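Local coordinates for DUF3836 domain-containing protein (Bacteroides vulgatus, PDB 4R8O), which is of unknown function but folds as a single-layer antiparallel beta sheet of the DUF3836 family, apparently evolved from beta-hairpin repeats, at residues A[12-16]-A[17-21]. Numbering follows the deposited sequence.
Sequences AEEVN and GVVVS
V15 and V18 close a beta hairpin with a two-residue turn, N16-G17, at the edge of the single-layer sheet, linking outer strand 8-15 to strand 18-28. V15 N gives a nearly straight hydrogen bond to V18 O (2.9 Å), V18 N returns one to V15 O (3.1 Å), and the turn between them is of type I'. Both donors sit well above the plane of the carbonyl they use. Farther along, V20 and S21 both lie opposite E13, a classic beta bulge: E13 N binds S21 O (2.8 Å) and E13 O accepts V20 N (2.9 Å), the latter bent to 142° at the hydrogen. At the bulge V20 points its CB toward the 12-16 strand, and its CG2, anti to the carbonyl carbon, meets V15 CB at 3.5 Å. This is the closest touch between two side chains; A12 CB reaches V19 CG1 more loosely, at 3.9 Å. The extended E14 side chain lies along the turn, its OE2 3.3 Å from G17 CA. V20 and Y40 join by backbone hydrogen bonding, continuing the sheet into strand 31-42. Four main-chain hydrogen bonds, rather than apolar packing, thus chiefly hold the hairpin, while E13, E14 and N16 are exposed.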
loop_
_atom_site.group_PDB
_atom_site.type_symbol
_atom_site.label_atom_id
_atom_site.label_comp_id
_atom_site.label_asym_id
_atom_site.label_seq_id
_atom_site.Cartn_x
_atom_site.Cartn_y
_atom_site.Cartn_z
ATOM N N ALA A 12 5.145 5.614 10.856
ATOM C CA ALA A 12 5.969 5.385 9.686
ATOM C C ALA A 12 7.308 4.782 10.064
ATOM O O ALA A 12 7.945 5.190 11.058
ATOM C CB ALA A 12 6.225 6.695 8.966
ATOM N N GLU A 13 7.750 3.838 9.230
ATOM C CA GLU A 13 9.055 3.258 9.339
ATOM C C GLU A 13 9.880 3.849 8.221
ATOM O O GLU A 13 9.535 3.697 7.029
ATOM C CB GLU A 13 8.988 1.750 9.152
ATOM C CG GLU A 13 10.368 1.137 8.967
ATOM C CD GLU A 13 10.349 -0.342 8.676
ATOM O OE1 GLU A 13 9.261 -0.991 8.744
ATOM O OE2 GLU A 13 11.454 -0.831 8.321
ATOM N N GLU A 14 11.028 4.393 8.592
ATOM C CA GLU A 14 11.930 5.057 7.655
ATOM C C GLU A 14 13.205 4.216 7.527
ATOM O O GLU A 14 13.634 3.598 8.497
ATOM C CB GLU A 14 12.234 6.468 8.130
ATOM C CG GLU A 14 13.124 7.263 7.174
ATOM C CD GLU A 14 12.906 8.780 7.220
ATOM O OE1 GLU A 14 11.742 9.245 7.212
ATOM O OE2 GLU A 14 13.915 9.518 7.237
ATOM N N VAL A 15 13.764 4.151 6.322
ATOM C CA VAL A 15 15.059 3.486 6.049
ATOM C C VAL A 15 15.734 4.359 5.002
ATOM O O VAL A 15 15.145 4.597 3.952
ATOM C CB VAL A 15 14.904 2.028 5.509
ATOM C CG1 VAL A 15 16.217 1.464 4.979
ATOM C CG2 VAL A 15 14.340 1.117 6.588
ATOM N N ASN A 16 16.946 4.837 5.302
ATOM C CA ASN A 16 17.716 5.719 4.413
ATOM C C ASN A 16 16.938 6.937 3.876
ATOM O O ASN A 16 17.078 7.302 2.703
ATOM C CB ASN A 16 18.319 4.913 3.248
ATOM C CG ASN A 16 19.267 3.811 3.704
ATOM O OD1 ASN A 16 19.899 3.888 4.769
ATOM N ND2 ASN A 16 19.393 2.778 2.873
ATOM N N GLY A 17 16.098 7.544 4.722
ATOM C CA GLY A 17 15.382 8.758 4.343
ATOM C C GLY A 17 14.030 8.529 3.712
ATOM O O GLY A 17 13.272 9.491 3.562
ATOM N N VAL A 18 13.717 7.281 3.351
ATOM C CA VAL A 18 12.439 6.969 2.752
ATOM C C VAL A 18 11.659 6.017 3.618
ATOM O O VAL A 18 12.177 4.997 4.061
ATOM C CB VAL A 18 12.531 6.377 1.321
ATOM C CG1 VAL A 18 12.974 7.468 0.351
ATOM C CG2 VAL A 18 13.444 5.161 1.228
ATOM N N VAL A 19 10.380 6.358 3.770
ATOM C CA VAL A 19 9.375 5.503 4.378
ATOM C C VAL A 19 9.111 4.193 3.626
ATOM O O VAL A 19 8.537 4.193 2.558
ATOM C CB VAL A 19 8.032 6.247 4.591
ATOM C CG1 VAL A 19 8.208 7.347 5.616
ATOM C CG2 VAL A 19 7.469 6.853 3.311
ATOM N N VAL A 20 9.528 3.077 4.217
ATOM C CA VAL A 20 9.414 1.732 3.635
ATOM C C VAL A 20 8.081 1.129 3.995
ATOM O O VAL A 20 7.628 0.172 3.379
ATOM C CB VAL A 20 10.548 0.822 4.183
ATOM C CG1 VAL A 20 10.486 -0.617 3.641
ATOM C CG2 VAL A 20 11.878 1.448 3.834
ATOM N N SER A 21 7.477 1.659 5.035
ATOM C CA SER A 21 6.232 1.155 5.518
ATOM C C SER A 21 5.542 2.193 6.381
ATOM O O SER A 21 6.195 3.052 6.988
ATOM C CB SER A 21 6.484 -0.098 6.348
ATOM O OG SER A 21 5.298 -0.543 6.999
#